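PDB 6HVG: alternansucrase from Leuconostoc mesenteroides, which belongs to glycoside hydrolase family 70, coupling a circularly permuted TIM-barrel domain that carries a calcium ion to arrays of choline-binding-type repeats. Local coordinates for residues I1392-D1395 with F1399-L1402; A288-I293 with N318-D323; Y376-G381 with S1299-Y1304; E520-D525 with G1097-L1102. One frame throughout, in Å; residues are numbered along the deposited sequence.

Contact 1. Residues I1392-D1395 with F1399-L1402; sequences INDD and FYHL
Ile1392 and Tyr1400 face each other as an antiparallel hydrogen-bonded pair. The amide of Ile1392 gives its hydrogen to Tyr1400 O (N to O 2.8 Å), and Tyr1400 N answers to Ile1392 O at 3.0 Å. Beside them Asn1393 and Phe1399 form the non-hydrogen-bonded pair.

The side chain of Tyr1400 is the one to follow outward. Its CB meets the methyl CG2 of Ile1392, and CG and CD2 stay alongside that same methyl, with CD2 3.8 Å from Ile1392 CG2; the methyl lies near the ring plane, at its edge. Further out the neighbour changes: CE2 comes within 4.2 Å of Asp1394 CB. At the tip, Tyr1400 OH is 3.6 Å from Asp1394 OD2, too loose to count as a bond, with carboxylate and ring turned only 21° apart. Asp1394 extends this way because its CG stands anti to the backbone N (chi1 179°), while its other oxygen, OD1, accepts the amide of Ala1396 in the turn. Phe1369 and Met1408 also touch Tyr1400.

On the other face of the sheet, Asn1393 offers only its CB to Phe1399. Asn1393 CB sits over one ring face, 3.9 Å from the centroid of the Phe1399 ring and displaced toward the rim, a CH-pi contact; the amide end then leads away.

Two paired strands, 1390-1393 and 1399-1402, joined by a short turn make this a beta hairpin, resembling the small hairpins from which choline-binding-type repeats are built.

Contact 2. Residues A288-I293 with N318-D323; sequences ANTEII and NTFYFD
A chi1 of 62° at Thr290 puts OG1 between the backbone N and the carbonyl carbon and leaves the methyl CG2 beside the N, from where it reaches Phe320 and Phe322. Phe322 has its CG anti to its own carbonyl carbon (chi1 -64°), which carries the ring across to that methyl. The setting is a run of choline-binding-type repeats made of small beta hairpins: strand 286-293 belongs to a four-stranded antiparallel sheet, strand 319-322 to the next hairpin, paired with 310-313.

The two strands do not pair with each other; at their nearest, the CA atoms of Thr290 and Phe320 are 9.2 Å apart, and side chains bridge the gap. Phe320 and Phe322, two residues apart, both send their rings from the same side of their strand, and the single methyl of Thr290 serves them both. The contact is wholly apolar and largely buried. Leu297 of the adjacent strand 296-300 packs against both Thr290 and Phe320, Val307 touches Phe322, and the ring of Phe320 meets that of His347 nearly at right angles.

Thr290 CG2 lies 4.2 Å from Phe320 CD2, and closer, at 3.9 Å, to Phe322 CZ, which it approaches at the ring edge, near the ring plane.

Contact 3. Residues Y376-G381 with S1299-Y1304; sequences YQFDQG and SGVKYY
Val1301 presents one methyl to Tyr376 and the other to Phe378, and those two touches carry the contact. Val1301 opens strand 1301-1304, the second strand of a beta hairpin with 1294-1296, whereas 376-381 is irregular chain between strands 370-371 and 383-384. Their meeting after more than nine hundred residues is consistent with the U-shaped chain course of family 70 enzymes, in which early and late parts of the chain come together.

The close-packed part is apolar. With Val1301 CG1 anti to the backbone N (chi1 -171°) and CG2 beside it, the two branches spread toward different rings. Val1301 CG2 lies at the phenol end of Tyr376, 3.5 Å from CZ and 3.3 Å from OH, with the two side chains sliding past each other in opposite senses. CG1 and the ring of Phe378 arrive from opposite directions, CG1 lying 3.8 Å from Phe378 CZ. Within their own segment the aromatics are packed as well: Tyr376 CB rests over one face of the Phe378 ring, 3.4 Å above its plane and displaced toward the rim. Phe1294 stacks on Phe378, so the aromatic packing beside Val1301 extends to the partner strand.

Beyond this patch the segments part. Asp379, Gly381 and Ser1299 are exposed, and the side chain of Gln380 does not touch 1299-1304. Its backbone bonds to Phe1294, and its amide is tied to other parts: OE1 accepts from Gln474 N and Lys447 NZ, while Gln380 NE2 turns back and donates to Gly381 O, in the carbonyl plane, at 3.2 Å and 148° at the hydrogen.

Contact 4. Residues E520-D525 with G1097-L1102; sequences EDEAFD and GGMSFL
Met1099 points its sulfur at the ring edge of Phe524, a Met-aromatic contact between two loops of the glycoside hydrolase family 70 region. One loop, 1097-1102, follows strand 1089-1090 and leads into helix 1102-1105; the other, 520-525, comes just before helix 528-531.

The two side chains cross at a slant. Met1099 SD stands 5.2 Å from the centroid of the Phe524 ring and 82° off the ring normal, practically in the plane of the ring, and uses neither face. The methionine chain runs out extended through chi2 and then bends at chi3 (71°), which turns the terminal methyl aside and leaves the sulfur leading. Glu522 approaches from the 520-525 loop with a fully extended start, and its carboxylate oxygen OE2 reaches only 4.3 Å from Met1099 SD, a loose touch; OE1 has a long, weak ion pair with Lys517.

Gln774 lies against both Phe524 and Met1099, bringing a third loop to the pair. The backbone of the methionine is held separately, Met1099 O accepting from Gln531 NE2 of helix 528-531. At the ring itself the nearest atom is CE2 of Phe524, 3.9 Å from Met1099 SD.

From the N terminus, contact 2 comes first: it closes a loop of 24 residues and joins successive hairpins of the repeat region. Contact 3 then opens at 376-381 and closes only at 1299-1304, bringing the irregular chain after strand 370-371 against the hairpin 1294-1296/1301-1304. Contact 4 is nested inside that long loop, tying 520-525 to 1097-1102 beside the six-stranded antiparallel sheet. Contact 1 follows last, a hairpin whose strands are joined by five residues, so no loops cross. Though far apart in sequence, contacts 1 and 2 come within about 5 Å at their nearest atoms, and Asn318 bonds to Asn1398 in the turn of that hairpin, linking early and late repeats.

Contact 1. Residues I1392-D1395 with F1399-L1402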
loop_
_atom_site.group_PDB
_atom_site.type_symbol
_atom_site.label_atom_id
_atom_site.label_comp_id
_atom_site.label_asym_id
_atom_site.label_seq_id
_atom_site.Cartn_x
_atom_site.Cartn_y
_atom_site.Cartn_z
ATOM N N ILE A 1392 -17.393 16.178 -21.046
ATOM C CA ILE A 1392 -18.298 15.407 -20.211
ATOM C C ILE A 1392 -18.931 14.323 -21.093
ATOM O O ILE A 1392 -19.331 14.600 -22.220
ATOM C CB ILE A 1392 -19.351 16.352 -19.597
ATOM C CG1 ILE A 1392 -20.085 15.695 -18.454
ATOM C CG2 ILE A 1392 -20.360 16.816 -20.636
ATOM C CD1 ILE A 1392 -21.241 16.530 -17.953
ATOM N N ASN A 1393 -18.990 13.088 -20.603
ATOM C CA ASN A 1393 -19.593 12.001 -21.381
ATOM C C ASN A 1393 -20.903 11.495 -20.768
ATOM O O ASN A 1393 -21.180 11.659 -19.576
ATOM C CB ASN A 1393 -18.590 10.848 -21.638
ATOM C CG ASN A 1393 -18.471 9.881 -20.460
ATOM O OD1 ASN A 1393 -19.461 9.272 -20.035
ATOM N ND2 ASN A 1393 -17.255 9.700 -19.960
ATOM N N ASP A 1394 -21.674 10.854 -21.634
ATOM C CA ASP A 1394 -23.056 10.434 -21.422
ATOM C C ASP A 1394 -23.126 8.899 -21.612
ATOM O O ASP A 1394 -22.319 8.324 -22.362
ATOM C CB ASP A 1394 -23.884 11.217 -22.450
ATOM C CG ASP A 1394 -25.373 10.919 -22.413
ATOM O OD1 ASP A 1394 -25.791 9.906 -21.841
ATOM O OD2 ASP A 1394 -26.150 11.717 -22.969
ATOM N N ASP A 1395 -24.069 8.236 -20.933
ATOM C CA ASP A 1395 -24.264 6.774 -21.063
ATOM C C ASP A 1395 -24.550 6.316 -22.519
ATOM O O ASP A 1395 -24.157 5.220 -22.916
ATOM C CB ASP A 1395 -25.375 6.290 -20.121
ATOM N N PHE A 1399 -21.222 13.310 -26.290
ATOM C CA PHE A 1399 -20.133 14.068 -25.688
ATOM C C PHE A 1399 -20.481 15.547 -25.672
ATOM O O PHE A 1399 -21.100 16.059 -26.596
ATOM C CB PHE A 1399 -18.805 13.765 -26.410
ATOM C CG PHE A 1399 -18.085 12.555 -25.855
ATOM C CD1 PHE A 1399 -17.072 12.698 -24.894
ATOM C CD2 PHE A 1399 -18.454 11.277 -26.231
ATOM C CE1 PHE A 1399 -16.432 11.589 -24.343
ATOM C CE2 PHE A 1399 -17.827 10.160 -25.678
ATOM C CZ PHE A 1399 -16.815 10.316 -24.739
ATOM N N TYR A 1400 -20.141 16.224 -24.581
ATOM C CA TYR A 1400 -20.316 17.684 -24.488
ATOM C C TYR A 1400 -19.057 18.314 -23.904
ATOM O O TYR A 1400 -18.254 17.634 -23.247
ATOM C CB TYR A 1400 -21.513 18.036 -23.613
ATOM C CG TYR A 1400 -22.770 17.222 -23.862
ATOM C CD1 TYR A 1400 -23.780 17.681 -24.726
ATOM C CD2 TYR A 1400 -22.976 16.009 -23.207
ATOM C CE1 TYR A 1400 -24.953 16.951 -24.912
ATOM C CE2 TYR A 1400 -24.137 15.271 -23.408
ATOM C CZ TYR A 1400 -25.114 15.736 -24.256
ATOM O OH TYR A 1400 -26.261 14.988 -24.430
ATOM N N HIS A 1401 -18.872 19.600 -24.177
ATOM C CA HIS A 1401 -17.746 20.349 -23.626
ATOM C C HIS A 1401 -18.268 21.556 -22.881
ATOM O O HIS A 1401 -19.196 22.231 -23.341
ATOM C CB HIS A 1401 -16.756 20.794 -24.704
ATOM C CG HIS A 1401 -15.694 21.726 -24.192
ATOM N ND1 HIS A 1401 -15.713 23.091 -24.402
ATOM C CD2 HIS A 1401 -14.597 21.477 -23.433
ATOM C CE1 HIS A 1401 -14.658 23.635 -23.815
ATOM N NE2 HIS A 1401 -13.966 22.677 -23.220
ATOM N N LEU A 1402 -17.649 21.823 -21.741
ATOM C CA LEU A 1402 -17.980 22.984 -20.964
ATOM C C LEU A 1402 -16.787 23.918 -20.936
ATOM O O LEU A 1402 -15.669 23.537 -20.541
ATOM C CB LEU A 1402 -18.430 22.582 -19.563
ATOM C CG LEU A 1402 -19.583 21.579 -19.618
ATOM C CD1 LEU A 1402 -19.613 20.710 -18.370
ATOM C CD2 LEU A 1402 -20.883 22.330 -19.856
#

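Contact 2. Residues A288-I293 with N318-D323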
loop_
_atom_site.group_PDB
_atom_site.type_symbol
_atom_site.label_atom_id
_atom_site.label_comp_id
_atom_site.label_asym_id
_atom_site.label_seq_id
_atom_site.Cartn_x
_atom_site.Cartn_y
_atom_site.Cartn_z
ATOM N N ALA A 288 -34.622 -2.872 -29.459
ATOM C CA ALA A 288 -35.045 -1.782 -30.293
ATOM C C ALA A 288 -33.795 -1.068 -30.827
ATOM O O ALA A 288 -32.780 -0.895 -30.124
ATOM C CB ALA A 288 -35.927 -0.814 -29.512
ATOM N N ASN A 289 -33.882 -0.648 -32.079
ATOM C CA ASN A 289 -32.804 0.086 -32.693
ATOM C C ASN A 289 -33.339 0.965 -33.793
ATOM O O ASN A 289 -34.461 0.787 -34.294
ATOM C CB ASN A 289 -31.752 -0.874 -33.255
ATOM C CG ASN A 289 -30.360 -0.272 -33.312
ATOM O OD1 ASN A 289 -29.993 0.553 -32.472
ATOM N ND2 ASN A 289 -29.584 -0.671 -34.305
ATOM N N THR A 290 -32.525 1.947 -34.155
ATOM C CA THR A 290 -32.869 2.875 -35.213
ATOM C C THR A 290 -31.854 2.749 -36.317
ATOM O O THR A 290 -30.680 2.516 -36.068
ATOM C CB THR A 290 -32.873 4.317 -34.687
ATOM O OG1 THR A 290 -31.551 4.671 -34.235
ATOM C CG2 THR A 290 -33.865 4.451 -33.523
ATOM N N GLU A 291 -32.314 2.902 -37.540
ATOM C CA GLU A 291 -31.412 2.933 -38.672
ATOM C C GLU A 291 -31.863 4.057 -39.569
ATOM O O GLU A 291 -32.997 4.548 -39.464
ATOM C CB GLU A 291 -31.439 1.604 -39.417
ATOM C CG GLU A 291 -32.678 1.403 -40.266
ATOM C CD GLU A 291 -32.797 -0.006 -40.798
ATOM O OE1 GLU A 291 -31.743 -0.574 -41.154
ATOM O OE2 GLU A 291 -33.938 -0.534 -40.852
ATOM N N ILE A 292 -30.973 4.440 -40.472
ATOM C CA ILE A 292 -31.271 5.525 -41.389
ATOM C C ILE A 292 -31.742 4.936 -42.723
ATOM O O ILE A 292 -30.979 4.315 -43.451
ATOM C CB ILE A 292 -30.111 6.544 -41.518
ATOM C CG1 ILE A 292 -30.330 7.440 -42.744
ATOM C CG2 ILE A 292 -28.755 5.852 -41.560
ATOM C CD1 ILE A 292 -29.583 8.755 -42.675
ATOM N N ILE A 293 -33.026 5.104 -43.003
ATOM C CA ILE A 293 -33.624 4.659 -44.253
ATOM C C ILE A 293 -33.805 5.900 -45.108
ATOM O O ILE A 293 -34.336 6.910 -44.635
ATOM C CB ILE A 293 -34.996 4.004 -44.013
ATOM C CG1 ILE A 293 -34.842 2.728 -43.170
ATOM C CG2 ILE A 293 -35.698 3.725 -45.332
ATOM C CD1 ILE A 293 -33.728 1.813 -43.648
ATOM N N ASN A 318 -30.270 6.342 -26.413
ATOM C CA ASN A 318 -31.049 7.531 -26.699
ATOM C C ASN A 318 -32.478 7.182 -27.016
ATOM O O ASN A 318 -32.754 6.239 -27.764
ATOM C CB ASN A 318 -30.521 8.255 -27.937
ATOM C CG ASN A 318 -29.114 8.747 -27.765
ATOM O OD1 ASN A 318 -28.215 8.240 -28.399
ATOM N ND2 ASN A 318 -28.916 9.736 -26.899
ATOM N N THR A 319 -33.393 7.980 -26.500
ATOM C CA THR A 319 -34.797 7.777 -26.769
ATOM C C THR A 319 -35.246 8.785 -27.807
ATOM O O THR A 319 -34.801 9.928 -27.780
ATOM C CB THR A 319 -35.628 7.875 -25.486
ATOM O OG1 THR A 319 -35.037 7.034 -24.481
ATOM C CG2 THR A 319 -37.073 7.434 -25.752
ATOM N N PHE A 320 -36.078 8.337 -28.747
ATOM C CA PHE A 320 -36.665 9.206 -29.771
ATOM C C PHE A 320 -38.166 9.045 -29.665
ATOM O O PHE A 320 -38.641 8.150 -28.973
ATOM C CB PHE A 320 -36.239 8.796 -31.198
ATOM C CG PHE A 320 -34.761 8.794 -31.412
ATOM C CD1 PHE A 320 -34.141 9.839 -32.084
ATOM C CD2 PHE A 320 -33.977 7.758 -30.901
ATOM C CE1 PHE A 320 -32.760 9.851 -32.232
ATOM C CE2 PHE A 320 -32.599 7.755 -31.067
ATOM C CZ PHE A 320 -31.986 8.808 -31.727
ATOM N N TYR A 321 -38.901 9.904 -30.352
ATOM C CA TYR A 321 -40.334 9.709 -30.529
ATOM C C TYR A 321 -40.607 9.714 -32.010
ATOM O O TYR A 321 -40.083 10.550 -32.730
ATOM C CB TYR A 321 -41.176 10.810 -29.843
ATOM C CG TYR A 321 -42.658 10.565 -30.005
ATOM C CD1 TYR A 321 -43.351 9.756 -29.109
ATOM C CD2 TYR A 321 -43.350 11.098 -31.088
ATOM C CE1 TYR A 321 -44.703 9.486 -29.275
ATOM C CE2 TYR A 321 -44.705 10.846 -31.262
ATOM C CZ TYR A 321 -45.378 10.040 -30.352
ATOM O OH TYR A 321 -46.715 9.787 -30.545
ATOM N N PHE A 322 -41.439 8.787 -32.470
ATOM C CA PHE A 322 -41.718 8.675 -33.893
ATOM C C PHE A 322 -43.206 8.833 -34.147
ATOM O O PHE A 322 -44.012 8.164 -33.509
ATOM C CB PHE A 322 -41.225 7.321 -34.424
ATOM C CG PHE A 322 -39.729 7.139 -34.345
ATOM C CD1 PHE A 322 -38.897 7.678 -35.314
ATOM C CD2 PHE A 322 -39.150 6.418 -33.306
ATOM C CE1 PHE A 322 -37.520 7.514 -35.246
ATOM C CE2 PHE A 322 -37.773 6.250 -33.236
ATOM C CZ PHE A 322 -36.958 6.778 -34.219
ATOM N N ASP A 323 -43.559 9.702 -35.092
ATOM C CA ASP A 323 -44.966 10.054 -35.340
ATOM C C ASP A 323 -45.705 9.006 -36.196
ATOM O O ASP A 323 -45.138 7.959 -36.524
ATOM C CB ASP A 323 -45.064 11.474 -35.928
ATOM C CG ASP A 323 -44.520 11.583 -37.351
ATOM O OD1 ASP A 323 -44.536 10.590 -38.096
ATOM O OD2 ASP A 323 -44.108 12.684 -37.750
#

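Contact 3. Residues Y376-G381 with S1299-Y1304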
loop_
_atom_site.group_PDB
_atom_site.type_symbol
_atom_site.label_atom_id
_atom_site.label_comp_id
_atom_site.label_asym_id
_atom_site.label_seq_id
_atom_site.Cartn_x
_atom_site.Cartn_y
_atom_site.Cartn_z
ATOM N N TYR A 376 -44.208 22.790 -4.398
ATOM C CA TYR A 376 -43.169 22.369 -3.478
ATOM C C TYR A 376 -43.157 20.850 -3.382
ATOM O O TYR A 376 -44.182 20.243 -3.306
ATOM C CB TYR A 376 -43.354 23.006 -2.120
ATOM C CG TYR A 376 -43.087 24.503 -2.128
ATOM C CD1 TYR A 376 -41.863 25.020 -2.574
ATOM C CD2 TYR A 376 -44.045 25.410 -1.666
ATOM C CE1 TYR A 376 -41.620 26.393 -2.559
ATOM C CE2 TYR A 376 -43.814 26.774 -1.670
ATOM C CZ TYR A 376 -42.594 27.268 -2.101
ATOM O OH TYR A 376 -42.350 28.627 -2.089
ATOM N N GLN A 377 -41.975 20.255 -3.439
ATOM C CA GLN A 377 -41.813 18.806 -3.377
ATOM C C GLN A 377 -41.553 18.277 -1.993
ATOM O O GLN A 377 -41.551 17.060 -1.792
ATOM C CB GLN A 377 -40.658 18.367 -4.281
ATOM C CG GLN A 377 -40.830 18.727 -5.742
ATOM C CD GLN A 377 -42.053 18.104 -6.330
ATOM O OE1 GLN A 377 -42.095 16.911 -6.554
ATOM N NE2 GLN A 377 -43.060 18.906 -6.574
ATOM N N PHE A 378 -41.310 19.177 -1.043
ATOM C CA PHE A 378 -41.178 18.759 0.360
ATOM C C PHE A 378 -42.538 18.371 0.932
ATOM O O PHE A 378 -43.528 18.997 0.612
ATOM C CB PHE A 378 -40.443 19.791 1.226
ATOM C CG PHE A 378 -40.962 21.169 1.104
ATOM C CD1 PHE A 378 -42.075 21.554 1.811
ATOM C CD2 PHE A 378 -40.297 22.116 0.313
ATOM C CE1 PHE A 378 -42.556 22.835 1.710
ATOM C CE2 PHE A 378 -40.759 23.406 0.220
ATOM C CZ PHE A 378 -41.900 23.768 0.918
ATOM N N ASP A 379 -42.551 17.309 1.733
ATOM C CA ASP A 379 -43.780 16.672 2.192
ATOM C C ASP A 379 -43.969 16.846 3.700
ATOM O O ASP A 379 -44.829 16.197 4.272
ATOM C CB ASP A 379 -43.790 15.146 1.857
ATOM C CG ASP A 379 -44.303 14.825 0.428
ATOM O OD1 ASP A 379 -45.079 15.640 -0.144
ATOM O OD2 ASP A 379 -43.924 13.737 -0.106
ATOM N N GLN A 380 -43.183 17.702 4.345
ATOM C CA GLN A 380 -43.195 17.815 5.815
ATOM C C GLN A 380 -43.446 19.272 6.268
ATOM O O GLN A 380 -42.576 20.107 6.154
ATOM C CB GLN A 380 -41.862 17.287 6.394
ATOM C CG GLN A 380 -41.734 17.304 7.921
ATOM C CD GLN A 380 -42.760 16.428 8.623
ATOM O OE1 GLN A 380 -42.865 15.222 8.346
ATOM N NE2 GLN A 380 -43.529 17.023 9.549
ATOM N N GLY A 381 -44.646 19.554 6.759
ATOM C CA GLY A 381 -45.029 20.905 7.218
ATOM C C GLY A 381 -44.479 21.124 8.611
ATOM O O GLY A 381 -44.024 20.164 9.263
ATOM N N SER A 1299 -42.385 36.178 2.937
ATOM C CA SER A 1299 -41.043 36.344 2.348
ATOM C C SER A 1299 -40.508 35.097 1.620
ATOM O O SER A 1299 -39.884 35.226 0.573
ATOM C CB SER A 1299 -40.049 36.789 3.426
ATOM O OG SER A 1299 -40.436 38.055 3.948
ATOM N N GLY A 1300 -40.750 33.906 2.163
ATOM C CA GLY A 1300 -40.236 32.698 1.549
ATOM C C GLY A 1300 -40.389 31.458 2.409
ATOM O O GLY A 1300 -41.150 31.456 3.377
ATOM N N VAL A 1301 -39.646 30.400 2.082
ATOM C CA VAL A 1301 -39.738 29.131 2.814
ATOM C C VAL A 1301 -38.625 28.984 3.837
ATOM O O VAL A 1301 -37.483 29.327 3.570
ATOM C CB VAL A 1301 -39.713 27.951 1.860
ATOM C CG1 VAL A 1301 -40.024 26.661 2.584
ATOM C CG2 VAL A 1301 -40.724 28.164 0.753
ATOM N N LYS A 1302 -38.981 28.518 5.020
ATOM C CA LYS A 1302 -38.036 28.275 6.103
ATOM C C LYS A 1302 -38.042 26.789 6.432
ATOM O O LYS A 1302 -38.992 26.082 6.080
ATOM C CB LYS A 1302 -38.443 29.076 7.334
ATOM C CG LYS A 1302 -38.504 30.577 7.082
ATOM C CD LYS A 1302 -38.761 31.381 8.338
ATOM C CE LYS A 1302 -40.156 31.123 8.879
ATOM N NZ LYS A 1302 -40.283 31.899 10.129
ATOM N N TYR A 1303 -37.006 26.318 7.123
ATOM C CA TYR A 1303 -36.961 24.926 7.565
ATOM C C TYR A 1303 -36.416 24.811 8.966
ATOM O O TYR A 1303 -35.504 25.534 9.323
ATOM C CB TYR A 1303 -36.107 24.076 6.625
ATOM C CG TYR A 1303 -35.895 22.663 7.126
ATOM C CD1 TYR A 1303 -36.828 21.664 6.890
ATOM C CD2 TYR A 1303 -34.762 22.334 7.836
ATOM C CE1 TYR A 1303 -36.637 20.377 7.381
ATOM C CE2 TYR A 1303 -34.555 21.064 8.305
ATOM C CZ TYR A 1303 -35.482 20.089 8.085
ATOM O OH TYR A 1303 -35.222 18.820 8.540
ATOM N N TYR A 1304 -36.999 23.917 9.758
ATOM C CA TYR A 1304 -36.535 23.664 11.107
ATOM C C TYR A 1304 -36.136 22.187 11.227
ATOM O O TYR A 1304 -36.894 21.299 10.832
ATOM C CB TYR A 1304 -37.635 24.010 12.118
ATOM C CG TYR A 1304 -37.814 25.482 12.323
ATOM C CD1 TYR A 1304 -38.512 26.268 11.401
ATOM C CD2 TYR A 1304 -37.294 26.100 13.442
ATOM C CE1 TYR A 1304 -38.666 27.633 11.594
ATOM C CE2 TYR A 1304 -37.450 27.458 13.647
ATOM C CZ TYR A 1304 -38.128 28.212 12.732
ATOM O OH TYR A 1304 -38.228 29.549 12.978
#

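Contact 4. Residues E520-D525 with G1097-L1102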
loop_
_atom_site.group_PDB
_atom_site.type_symbol
_atom_site.label_atom_id
_atom_site.label_comp_id
_atom_site.label_asym_id
_atom_site.label_seq_id
_atom_site.Cartn_x
_atom_site.Cartn_y
_atom_site.Cartn_z
ATOM N N GLU A 520 -15.689 8.078 4.519
ATOM C CA GLU A 520 -14.266 8.334 4.771
ATOM C C GLU A 520 -13.400 8.225 3.508
ATOM O O GLU A 520 -12.202 8.443 3.570
ATOM C CB GLU A 520 -13.725 7.406 5.871
ATOM C CG GLU A 520 -14.326 7.689 7.233
ATOM C CD GLU A 520 -13.728 6.861 8.334
ATOM O OE1 GLU A 520 -12.984 5.930 8.029
ATOM O OE2 GLU A 520 -14.025 7.126 9.516
ATOM N N ASP A 521 -14.019 7.883 2.376
ATOM C CA ASP A 521 -13.339 7.831 1.092
ATOM C C ASP A 521 -12.097 6.937 1.105
ATOM O O ASP A 521 -11.018 7.365 0.718
ATOM C CB ASP A 521 -12.986 9.251 0.652
ATOM C CG ASP A 521 -14.218 10.085 0.310
ATOM O OD1 ASP A 521 -15.314 9.517 0.127
ATOM O OD2 ASP A 521 -14.082 11.329 0.221
ATOM N N GLU A 522 -12.258 5.706 1.579
ATOM C CA GLU A 522 -11.208 4.710 1.519
ATOM C C GLU A 522 -10.559 4.730 0.139
ATOM O O GLU A 522 -11.243 4.728 -0.869
ATOM C CB GLU A 522 -11.761 3.311 1.823
ATOM C CG GLU A 522 -10.692 2.293 2.224
ATOM C CD GLU A 522 -11.253 0.929 2.585
ATOM O OE1 GLU A 522 -12.131 0.428 1.848
ATOM O OE2 GLU A 522 -10.846 0.365 3.622
ATOM N N ALA A 523 -9.235 4.786 0.106
ATOM C CA ALA A 523 -8.458 4.738 -1.135
ATOM C C ALA A 523 -7.180 3.939 -0.903
ATOM O O ALA A 523 -6.706 3.851 0.221
ATOM C CB ALA A 523 -8.101 6.141 -1.588
ATOM N N PHE A 524 -6.606 3.375 -1.960
ATOM C CA PHE A 524 -5.416 2.537 -1.791
ATOM C C PHE A 524 -4.269 2.909 -2.699
ATOM O O PHE A 524 -3.354 2.151 -2.893
ATOM C CB PHE A 524 -5.773 1.080 -1.983
ATOM C CG PHE A 524 -6.749 0.565 -0.967
ATOM C CD1 PHE A 524 -8.113 0.621 -1.201
ATOM C CD2 PHE A 524 -6.298 0.022 0.219
ATOM C CE1 PHE A 524 -9.008 0.127 -0.271
ATOM C CE2 PHE A 524 -7.191 -0.469 1.158
ATOM C CZ PHE A 524 -8.551 -0.418 0.910
ATOM N N ASP A 525 -4.273 4.116 -3.214
ATOM C CA ASP A 525 -3.173 4.490 -4.041
ATOM C C ASP A 525 -2.044 5.030 -3.152
ATOM O O ASP A 525 -2.283 5.716 -2.162
ATOM C CB ASP A 525 -3.625 5.451 -5.149
ATOM C CG ASP A 525 -3.951 6.815 -4.633
ATOM O OD1 ASP A 525 -2.978 7.596 -4.401
ATOM O OD2 ASP A 525 -5.169 7.095 -4.466
ATOM N N GLY A 1097 -9.971 0.952 15.450
ATOM C CA GLY A 1097 -10.747 1.078 14.238
ATOM C C GLY A 1097 -9.781 0.904 13.080
ATOM O O GLY A 1097 -8.540 0.871 13.268
ATOM N N GLY A 1098 -10.332 0.780 11.881
ATOM C CA GLY A 1098 -9.503 0.776 10.684
ATOM C C GLY A 1098 -8.795 -0.534 10.452
ATOM O O GLY A 1098 -9.007 -1.511 11.177
ATOM N N MET A 1099 -7.939 -0.543 9.436
ATOM C CA MET A 1099 -7.214 -1.747 9.062
ATOM C C MET A 1099 -6.035 -1.970 10.006
ATOM O O MET A 1099 -5.259 -1.064 10.275
ATOM C CB MET A 1099 -6.719 -1.641 7.633
ATOM C CG MET A 1099 -7.829 -1.440 6.621
ATOM S SD MET A 1099 -7.221 -1.504 4.935
ATOM C CE MET A 1099 -6.840 -3.244 4.779
ATOM N N SER A 1100 -5.932 -3.186 10.529
ATOM C CA SER A 1100 -4.759 -3.620 11.267
ATOM C C SER A 1100 -3.641 -3.839 10.248
ATOM O O SER A 1100 -3.912 -4.193 9.086
ATOM C CB SER A 1100 -5.081 -4.913 12.009
ATOM O OG SER A 1100 -4.068 -5.219 12.959
ATOM N N PHE A 1101 -2.394 -3.615 10.658
ATOM C CA PHE A 1101 -1.245 -3.872 9.769
ATOM C C PHE A 1101 -0.450 -5.107 10.227
ATOM O O PHE A 1101 -0.488 -5.451 11.401
ATOM C CB PHE A 1101 -0.366 -2.639 9.729
ATOM C CG PHE A 1101 0.655 -2.654 8.640
ATOM C CD1 PHE A 1101 0.274 -2.710 7.316
ATOM C CD2 PHE A 1101 2.017 -2.590 8.949
ATOM C CE1 PHE A 1101 1.238 -2.733 6.319
ATOM C CE2 PHE A 1101 2.981 -2.608 7.972
ATOM C CZ PHE A 1101 2.593 -2.677 6.650
ATOM N N LEU A 1102 0.275 -5.758 9.312
ATOM C CA LEU A 1102 0.999 -6.991 9.650
ATOM C C LEU A 1102 2.096 -6.831 10.723
ATOM O O LEU A 1102 2.329 -7.748 11.509
ATOM C CB LEU A 1102 1.530 -7.700 8.403
ATOM C CG LEU A 1102 2.819 -7.315 7.661
ATOM C CD1 LEU A 1102 3.144 -8.438 6.718
ATOM C CD2 LEU A 1102 2.656 -6.042 6.862
#